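Local coordinates for protein ORF10 (Moritella marina, PDB 6RIW) that forms the ketosynthase-chain length factor didomain of a polyunsaturated fatty acid synthase, probably condensing acyl units during fatty acid biosynthesis, at residues Gln21-Leu26 and Leu385-Ile390; Leu851-Asn856 and Lys864-Asn869; Pro228-Met233 and Thr638-Asn643. One frame throughout, in Å; residues are numbered along the deposited sequence.

In the fold
The chain is the ketosynthase-chain length factor didomain, two thiolase-like halves in succession. Interaction 1 lies within the first ketosynthase-family half and interaction 2 within the second; their centres are 56 Å apart, on opposite sides of the chain's centre. Interaction 3 joins the two halves: 228-233 belongs to the first, 638-643 to the second, and its centre is 12 Å from that of the chain, against about 30 Å for the other two. Nearest atoms of interactions 1 and 3 are about 19 Å apart, those of 2 and 3 about 24 Å, so none of the contacts touch. All three are away from the magnesium site at M1 and K286.

Interaction 1: Gln21-Leu26 and Leu385-Ile390; sequences QFWQQL and LGKGLI
W23 offers one face of its indole to K387 and an edge to the backbone O of L389, joining helix 19-27 to the end of helix 374-387 within the first thiolase-like ketosynthase half of the didomain. CG of W23 stands anti to the backbone N (chi1 -179°), which carries the indole out from its helix to where 385-390 turns from helix to strand. K387 covers one face of the indole. Its aliphatic chain runs past the tryptophan side chain in the opposite direction, with CD 3.3 Å from NE1 of W23, offset toward the rim of the ring. The next carbon, K387 CE, makes a CH-pi contact with the five-membered ring, 4.1 Å from its centroid and 22° off the ring normal. Extended as far as CE, K387 lays CD and CE along the indole; the bend at chi4 (-61°) turns NZ off it, so methylenes make the contact. Next in the chain, G388 leaves the helix with positive phi, and the backbone enters the short strand 389-390, which pairs with 417-418. This turn brings L389 to the six-membered end of the indole, where CZ2 of W23 lies 4.3 Å from L389 CB. L383 and P391 also touch W23, and the ring is buried although K387 itself is exposed. The carbonyl of L389 is buried here without a hydrogen-bond partner: its O meets the indole edge in the ring plane, 3.5 Å from CH2 of W23.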
loop_
_atom_site.group_PDB
_atom_site.type_symbol
_atom_site.label_atom_id
_atom_site.label_comp_id
_atom_site.label_asym_id
_atom_site.label_seq_id
_atom_site.Cartn_x
_atom_site.Cartn_y
_atom_site.Cartn_z
ATOM N N GLN A 21 -17.233 6.636 -23.021
ATOM C CA GLN A 21 -18.434 6.645 -22.186
ATOM C C GLN A 21 -18.298 7.639 -21.034
ATOM O O GLN A 21 -19.223 8.407 -20.742
ATOM C CB GLN A 21 -18.682 5.225 -21.683
ATOM C CG GLN A 21 -19.841 5.004 -20.752
ATOM C CD GLN A 21 -19.887 3.540 -20.311
ATOM O OE1 GLN A 21 -18.885 2.820 -20.427
ATOM N NE2 GLN A 21 -21.041 3.091 -19.822
ATOM N N PHE A 22 -17.145 7.637 -20.365
ATOM C CA PHE A 22 -16.888 8.588 -19.287
ATOM C C PHE A 22 -16.956 10.024 -19.795
ATOM O O PHE A 22 -17.573 10.890 -19.162
ATOM C CB PHE A 22 -15.519 8.256 -18.682
ATOM C CG PHE A 22 -14.900 9.337 -17.820
ATOM C CD1 PHE A 22 -15.441 9.672 -16.594
ATOM C CD2 PHE A 22 -13.710 9.931 -18.199
ATOM C CE1 PHE A 22 -14.844 10.625 -15.783
ATOM C CE2 PHE A 22 -13.098 10.889 -17.389
ATOM C CZ PHE A 22 -13.667 11.228 -16.180
ATOM N N TRP A 23 -16.340 10.285 -20.946
ATOM C CA TRP A 23 -16.330 11.633 -21.507
ATOM C C TRP A 23 -17.747 12.124 -21.794
ATOM O O TRP A 23 -18.110 13.250 -21.433
ATOM C CB TRP A 23 -15.488 11.657 -22.782
ATOM C CG TRP A 23 -15.410 13.014 -23.384
ATOM C CD1 TRP A 23 -16.029 13.441 -24.526
ATOM C CD2 TRP A 23 -14.702 14.148 -22.860
ATOM N NE1 TRP A 23 -15.731 14.766 -24.752
ATOM C CE2 TRP A 23 -14.924 15.223 -23.743
ATOM C CE3 TRP A 23 -13.899 14.357 -21.730
ATOM C CZ2 TRP A 23 -14.372 16.486 -23.536
ATOM C CZ3 TRP A 23 -13.348 15.615 -21.529
ATOM C CH2 TRP A 23 -13.590 16.662 -22.429
ATOM N N GLN A 24 -18.567 11.284 -22.432
ATOM C CA GLN A 24 -19.946 11.680 -22.716
ATOM C C GLN A 24 -20.709 11.966 -21.428
ATOM O O GLN A 24 -21.511 12.906 -21.362
ATOM C CB GLN A 24 -20.648 10.589 -23.524
ATOM C CG GLN A 24 -21.982 11.030 -24.111
ATOM C CD GLN A 24 -21.844 12.227 -25.051
ATOM O OE1 GLN A 24 -20.886 12.327 -25.827
ATOM N NE2 GLN A 24 -22.809 13.139 -24.986
ATOM N N GLN A 25 -20.464 11.178 -20.382
ATOM C CA GLN A 25 -21.134 11.439 -19.113
ATOM C C GLN A 25 -20.752 12.805 -18.555
ATOM O O GLN A 25 -21.599 13.512 -17.990
ATOM C CB GLN A 25 -20.807 10.333 -18.110
ATOM C CG GLN A 25 -21.695 9.117 -18.303
ATOM C CD GLN A 25 -21.157 7.885 -17.628
ATOM O OE1 GLN A 25 -20.370 7.976 -16.681
ATOM N NE2 GLN A 25 -21.565 6.713 -18.119
ATOM N N LEU A 26 -19.475 13.181 -18.676
ATOM C CA LEU A 26 -19.043 14.507 -18.241
ATOM C C LEU A 26 -19.730 15.600 -19.049
ATOM O O LEU A 26 -20.150 16.628 -18.492
ATOM C CB LEU A 26 -17.522 14.643 -18.386
ATOM C CG LEU A 26 -16.706 13.689 -17.508
ATOM C CD1 LEU A 26 -15.227 14.026 -17.608
ATOM C CD2 LEU A 26 -17.166 13.809 -16.084
ATOM N N LEU A 385 -7.791 18.323 -23.227
ATOM C CA LEU A 385 -6.700 18.899 -24.009
ATOM C C LEU A 385 -6.771 18.467 -25.466
ATOM O O LEU A 385 -6.474 19.261 -26.368
ATOM C CB LEU A 385 -5.348 18.505 -23.406
ATOM C CG LEU A 385 -4.907 19.284 -22.169
ATOM C CD1 LEU A 385 -3.837 18.496 -21.361
ATOM C CD2 LEU A 385 -4.399 20.662 -22.539
ATOM N N GLY A 386 -7.143 17.211 -25.723
ATOM C CA GLY A 386 -7.213 16.738 -27.092
ATOM C C GLY A 386 -8.415 17.254 -27.855
ATOM O O GLY A 386 -8.324 17.502 -29.062
ATOM N N LYS A 387 -9.543 17.432 -27.177
ATOM C CA LYS A 387 -10.799 17.825 -27.808
ATOM C C LYS A 387 -11.082 19.326 -27.749
ATOM O O LYS A 387 -12.010 19.791 -28.423
ATOM C CB LYS A 387 -11.963 17.062 -27.157
ATOM C CG LYS A 387 -11.853 15.554 -27.330
ATOM C CD LYS A 387 -13.077 14.847 -26.793
ATOM C CE LYS A 387 -13.078 13.365 -27.175
ATOM N NZ LYS A 387 -13.089 13.171 -28.652
ATOM N N GLY A 388 -10.327 20.091 -26.962
ATOM C CA GLY A 388 -10.570 21.522 -26.880
ATOM C C GLY A 388 -11.839 21.936 -26.167
ATOM O O GLY A 388 -12.312 23.064 -26.369
ATOM N N LEU A 389 -12.399 21.067 -25.321
ATOM C CA LEU A 389 -13.606 21.348 -24.554
ATOM C C LEU A 389 -13.366 21.019 -23.089
ATOM O O LEU A 389 -12.661 20.058 -22.771
ATOM C CB LEU A 389 -14.816 20.525 -25.042
ATOM C CG LEU A 389 -15.357 20.750 -26.451
ATOM C CD1 LEU A 389 -16.295 19.613 -26.864
ATOM C CD2 LEU A 389 -16.057 22.097 -26.523
ATOM N N ILE A 390 -13.970 21.805 -22.202
ATOM C CA ILE A 390 -13.855 21.568 -20.764
ATOM C C ILE A 390 -15.231 21.260 -20.186
ATOM O O ILE A 390 -16.128 22.116 -20.219
ATOM C CB ILE A 390 -13.198 22.762 -20.053
ATOM C CG1 ILE A 390 -11.745 22.906 -20.525
ATOM C CG2 ILE A 390 -13.281 22.577 -18.544
ATOM C CD1 ILE A 390 -11.082 24.206 -20.108
#

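Interaction 2: Leu851-Asn856 and Lys864-Asn869; sequences LLLDQN and KHIAIN
L853 and I866 form the tightly packed part of this contact, between the last turn of helix 841-854 and the start of strand 865-870. The two side chains lie alongside, running in opposite senses, and CD2 of L853 comes 3.8 Å from CD1 of I866. The same methyl also rests 3.6 Å from the backbone O of K864. In I866, CG1 anti to the carbonyl carbon (chi1 -68°) and an extended chi2 carry CD1 out to the leucine branch. T849, one turn earlier on the helix, and S799 of the adjoining strand also touch I866. The looser side lies at N856 and K864, both partly exposed. The asparagine side chain stands roughly perpendicular to the lysine's, and the amide ND2 of N856 lies 3.5 Å from CG of K864, a van der Waals contact without a bond. Bends at chi2 and chi3 then lead the lysine's amino end away from the helix. Strand 865-870 runs parallel to 797-801 and antiparallel to 876-884, so this is a helix packed on a beta-sheet, as expected of the layered alpha/beta thiolase fold, here in the second ketosynthase-family half.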
loop_
_atom_site.group_PDB
_atom_site.type_symbol
_atom_site.label_atom_id
_atom_site.label_comp_id
_atom_site.label_asym_id
_atom_site.label_seq_id
_atom_site.Cartn_x
_atom_site.Cartn_y
_atom_site.Cartn_z
ATOM N N LEU A 851 26.380 -4.707 8.069
ATOM C CA LEU A 851 27.138 -4.782 9.325
ATOM C C LEU A 851 28.393 -5.632 9.158
ATOM O O LEU A 851 29.464 -5.270 9.664
ATOM C CB LEU A 851 26.259 -5.325 10.461
ATOM C CG LEU A 851 25.121 -4.450 11.033
ATOM C CD1 LEU A 851 24.218 -5.250 12.007
ATOM C CD2 LEU A 851 25.641 -3.177 11.734
ATOM N N LEU A 852 28.287 -6.763 8.446
ATOM C CA LEU A 852 29.447 -7.624 8.227
ATOM C C LEU A 852 30.520 -6.914 7.418
ATOM O O LEU A 852 31.707 -7.009 7.735
ATOM C CB LEU A 852 29.037 -8.900 7.491
ATOM C CG LEU A 852 28.236 -9.953 8.268
ATOM C CD1 LEU A 852 28.105 -11.227 7.414
ATOM C CD2 LEU A 852 28.875 -10.262 9.616
ATOM N N LEU A 853 30.120 -6.228 6.349
ATOM C CA LEU A 853 31.073 -5.470 5.543
ATOM C C LEU A 853 31.668 -4.287 6.299
ATOM O O LEU A 853 32.848 -3.965 6.104
ATOM C CB LEU A 853 30.396 -4.995 4.266
ATOM C CG LEU A 853 30.070 -6.121 3.290
ATOM C CD1 LEU A 853 29.103 -5.565 2.250
ATOM C CD2 LEU A 853 31.315 -6.677 2.632
ATOM N N ASP A 854 30.887 -3.637 7.163
ATOM C CA ASP A 854 31.422 -2.563 7.988
ATOM C C ASP A 854 32.509 -3.052 8.942
ATOM O O ASP A 854 33.370 -2.260 9.345
ATOM C CB ASP A 854 30.306 -1.909 8.790
ATOM C CG ASP A 854 30.766 -0.626 9.463
ATOM O OD1 ASP A 854 31.295 0.249 8.752
ATOM O OD2 ASP A 854 30.626 -0.485 10.695
ATOM N N GLN A 855 32.470 -4.327 9.319
ATOM C CA GLN A 855 33.454 -4.954 10.203
ATOM C C GLN A 855 34.680 -5.487 9.467
ATOM O O GLN A 855 35.593 -5.997 10.121
ATOM C CB GLN A 855 32.810 -6.131 10.961
ATOM C CG GLN A 855 31.809 -5.750 11.987
ATOM C CD GLN A 855 30.887 -6.933 12.373
ATOM O OE1 GLN A 855 29.852 -6.728 13.004
ATOM N NE2 GLN A 855 31.262 -8.155 11.983
ATOM N N ASN A 856 34.705 -5.421 8.135
ATOM C CA ASN A 856 35.756 -6.066 7.358
ATOM C C ASN A 856 37.119 -5.478 7.710
ATOM O O ASN A 856 37.283 -4.258 7.781
ATOM C CB ASN A 856 35.473 -5.897 5.862
ATOM C CG ASN A 856 36.537 -6.549 4.985
ATOM O OD1 ASN A 856 36.896 -7.704 5.192
ATOM N ND2 ASN A 856 37.039 -5.808 3.994
ATOM N N LYS A 864 35.792 -6.010 -0.466
ATOM C CA LYS A 864 35.059 -7.256 -0.303
ATOM C C LYS A 864 33.624 -7.045 -0.761
ATOM O O LYS A 864 33.013 -6.006 -0.479
ATOM C CB LYS A 864 35.093 -7.761 1.144
ATOM C CG LYS A 864 36.447 -8.333 1.585
ATOM C CD LYS A 864 36.661 -9.795 1.134
ATOM C CE LYS A 864 37.461 -9.892 -0.158
ATOM N NZ LYS A 864 37.127 -11.135 -0.924
ATOM N N HIS A 865 33.105 -8.029 -1.490
ATOM C CA HIS A 865 31.786 -7.979 -2.104
ATOM C C HIS A 865 30.941 -9.145 -1.625
ATOM O O HIS A 865 31.410 -10.284 -1.589
ATOM C CB HIS A 865 31.886 -8.042 -3.620
ATOM C CG HIS A 865 32.760 -6.972 -4.194
ATOM N ND1 HIS A 865 32.322 -5.676 -4.361
ATOM C CD2 HIS A 865 34.049 -6.991 -4.601
ATOM C CE1 HIS A 865 33.300 -4.945 -4.871
ATOM N NE2 HIS A 865 34.359 -5.720 -5.024
ATOM N N ILE A 866 29.676 -8.865 -1.308
ATOM C CA ILE A 866 28.726 -9.902 -0.916
ATOM C C ILE A 866 27.493 -9.789 -1.804
ATOM O O ILE A 866 27.012 -8.684 -2.071
ATOM C CB ILE A 866 28.360 -9.793 0.578
ATOM C CG1 ILE A 866 29.579 -10.131 1.447
ATOM C CG2 ILE A 866 27.155 -10.724 0.943
ATOM C CD1 ILE A 866 29.326 -9.934 2.939
ATOM N N ALA A 867 27.017 -10.927 -2.307
ATOM C CA ALA A 867 25.803 -10.975 -3.104
ATOM C C ALA A 867 24.617 -11.310 -2.204
ATOM O O ALA A 867 24.735 -12.134 -1.289
ATOM C CB ALA A 867 25.926 -12.015 -4.219
ATOM N N ILE A 868 23.477 -10.664 -2.474
ATOM C CA ILE A 868 22.203 -10.971 -1.824
ATOM C C ILE A 868 21.215 -11.392 -2.900
ATOM O O ILE A 868 21.093 -10.719 -3.930
ATOM C CB ILE A 868 21.654 -9.758 -1.047
ATOM C CG1 ILE A 868 22.739 -9.159 -0.138
ATOM C CG2 ILE A 868 20.355 -10.141 -0.281
ATOM C CD1 ILE A 868 22.247 -7.914 0.675
ATOM N N ASN A 869 20.480 -12.477 -2.645
ATOM C CA ASN A 869 19.449 -12.955 -3.553
ATOM C C ASN A 869 18.077 -12.820 -2.900
ATOM O O ASN A 869 17.940 -12.944 -1.683
ATOM C CB ASN A 869 19.712 -14.418 -3.947
ATOM C CG ASN A 869 18.983 -14.819 -5.216
ATOM O OD1 ASN A 869 19.105 -14.161 -6.251
ATOM N ND2 ASN A 869 18.195 -15.893 -5.135
#

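Interaction 3: Pro228-Met233 and Thr638-Asn643; sequences PMFVNM and TSFIGN
F230 and F640 meet rim to rim where the two thiolase-like halves of the didomain come together, F230 on helix 228-237 of the first half and F640 in the turn ahead of helix 642-653 of the second. Their centroids are 5.8 Å apart and their planes are inclined by 28°, with neither ring over the face of the other. The two side chains reach the meeting point by different torsions. In F230, CG is anti to the backbone N (chi1 -170°); the bond to CB starts across the direction of the other segment, but the ring extends far enough for its outer end to close the gap. F640 instead aims its CB at the helix, with CG anti to the carbonyl carbon. Its second torsion is close to zero (chi2 -1°), which brings CA into the plane of the ring: CD1 sits on the CA side, and CD2 points away from CA, to CZ of F230. Around this meeting of rims, CZ of F230 is also 4.0 Å from CB of F640 and 4.1 Å from its CG. F640 is the third residue of a type I beta turn from T638 to I641, closed by the bond from I641 N to T638 O at 3.2 Å. The hydroxyl OG1 of T638 braces this turn through a bond to N635 O. Y637 touches both phenylalanine rings, and its OH is hydrogen-bonded to F230 O, adding a polar tie to the aromatic one. Both phenylalanines are buried, yet their direct contact is small, and its nearest atoms are CZ of F230 and CD2 of F640, 3.5 Å apart.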
loop_
_atom_site.group_PDB
_atom_site.type_symbol
_atom_site.label_atom_id
_atom_site.label_comp_id
_atom_site.label_asym_id
_atom_site.label_seq_id
_atom_site.Cartn_x
_atom_site.Cartn_y
_atom_site.Cartn_z
ATOM N N PRO A 228 -15.788 -1.754 1.374
ATOM C CA PRO A 228 -16.528 -0.505 1.620
ATOM C C PRO A 228 -16.925 -0.283 3.069
ATOM O O PRO A 228 -17.002 0.879 3.502
ATOM C CB PRO A 228 -17.762 -0.650 0.711
ATOM C CG PRO A 228 -17.286 -1.562 -0.416
ATOM C CD PRO A 228 -16.367 -2.556 0.279
ATOM N N MET A 229 -17.175 -1.348 3.843
ATOM C CA MET A 229 -17.496 -1.146 5.254
ATOM C C MET A 229 -16.305 -0.568 6.006
ATOM O O MET A 229 -16.470 0.319 6.857
ATOM C CB MET A 229 -17.952 -2.451 5.907
ATOM C CG MET A 229 -18.280 -2.266 7.384
ATOM S SD MET A 229 -18.606 -3.804 8.265
ATOM C CE MET A 229 -20.134 -4.267 7.466
ATOM N N PHE A 230 -15.095 -1.041 5.687
ATOM C CA PHE A 230 -13.888 -0.506 6.306
ATOM C C PHE A 230 -13.685 0.951 5.928
ATOM O O PHE A 230 -13.336 1.781 6.784
ATOM C CB PHE A 230 -12.681 -1.341 5.869
ATOM C CG PHE A 230 -11.409 -1.035 6.625
ATOM C CD1 PHE A 230 -10.540 -0.046 6.184
ATOM C CD2 PHE A 230 -11.081 -1.762 7.760
ATOM C CE1 PHE A 230 -9.359 0.240 6.884
ATOM C CE2 PHE A 230 -9.908 -1.502 8.464
ATOM C CZ PHE A 230 -9.048 -0.492 8.025
ATOM N N VAL A 231 -13.931 1.286 4.650
ATOM C CA VAL A 231 -13.764 2.659 4.173
ATOM C C VAL A 231 -14.773 3.590 4.837
ATOM O O VAL A 231 -14.441 4.704 5.281
ATOM C CB VAL A 231 -13.906 2.703 2.643
ATOM C CG1 VAL A 231 -13.986 4.150 2.164
ATOM C CG2 VAL A 231 -12.738 1.960 1.993
ATOM N N ASN A 232 -16.030 3.176 4.867
ATOM C CA ASN A 232 -17.069 4.089 5.319
ATOM C C ASN A 232 -17.053 4.255 6.833
ATOM O O ASN A 232 -17.378 5.336 7.341
ATOM C CB ASN A 232 -18.432 3.590 4.830
ATOM C CG ASN A 232 -18.660 3.879 3.354
ATOM O OD1 ASN A 232 -17.715 3.896 2.541
ATOM N ND2 ASN A 232 -19.914 4.147 2.997
ATOM N N MET A 233 -16.694 3.208 7.574
ATOM C CA MET A 233 -16.462 3.383 9.004
ATOM C C MET A 233 -15.344 4.385 9.254
ATOM O O MET A 233 -15.423 5.203 10.183
ATOM C CB MET A 233 -16.133 2.036 9.662
ATOM C CG MET A 233 -17.315 1.089 9.746
ATOM S SD MET A 233 -18.674 1.717 10.779
ATOM C CE MET A 233 -19.936 0.473 10.452
ATOM N N THR A 638 -6.291 6.659 11.784
ATOM C CA THR A 638 -5.262 7.188 10.881
ATOM C C THR A 638 -4.073 6.233 10.778
ATOM O O THR A 638 -3.401 6.196 9.740
ATOM C CB THR A 638 -4.750 8.578 11.317
ATOM O OG1 THR A 638 -3.973 8.472 12.525
ATOM C CG2 THR A 638 -5.897 9.556 11.516
ATOM N N SER A 639 -3.790 5.472 11.836
ATOM C CA SER A 639 -2.707 4.499 11.766
ATOM C C SER A 639 -3.100 3.227 11.019
ATOM O O SER A 639 -2.233 2.379 10.790
ATOM C CB SER A 639 -2.177 4.144 13.170
ATOM O OG SER A 639 -3.068 3.327 13.924
ATOM N N PHE A 640 -4.370 3.067 10.631
ATOM C CA PHE A 640 -4.724 1.995 9.711
ATOM C C PHE A 640 -4.300 2.299 8.276
ATOM O O PHE A 640 -4.362 1.402 7.426
ATOM C CB PHE A 640 -6.243 1.753 9.717
ATOM C CG PHE A 640 -6.804 1.201 11.008
ATOM C CD1 PHE A 640 -6.002 0.909 12.103
ATOM C CD2 PHE A 640 -8.176 0.972 11.113
ATOM C CE1 PHE A 640 -6.562 0.386 13.280
ATOM C CE2 PHE A 640 -8.721 0.448 12.268
ATOM C CZ PHE A 640 -7.908 0.170 13.360
ATOM N N ILE A 641 -3.897 3.538 7.982
ATOM C CA ILE A 641 -3.631 4.010 6.622
ATOM C C ILE A 641 -2.123 3.963 6.385
ATOM O O ILE A 641 -1.370 4.730 6.990
ATOM C CB ILE A 641 -4.180 5.435 6.424
ATOM C CG1 ILE A 641 -5.670 5.489 6.797
ATOM C CG2 ILE A 641 -3.924 5.923 5.011
ATOM C CD1 ILE A 641 -6.218 6.881 6.961
ATOM N N GLY A 642 -1.672 3.088 5.479
ATOM C CA GLY A 642 -0.258 2.744 5.434
ATOM C C GLY A 642 0.658 3.914 5.127
ATOM O O GLY A 642 1.728 4.051 5.734
ATOM N N ASN A 643 0.274 4.777 4.173
ATOM C CA ASN A 643 1.200 5.837 3.791
ATOM C C ASN A 643 1.405 6.846 4.912
ATOM O O ASN A 643 2.389 7.597 4.889
ATOM C CB ASN A 643 0.730 6.562 2.526
ATOM C CG ASN A 643 -0.488 7.437 2.776
ATOM O OD1 ASN A 643 -1.582 6.925 3.001
ATOM N ND2 ASN A 643 -0.304 8.765 2.736
#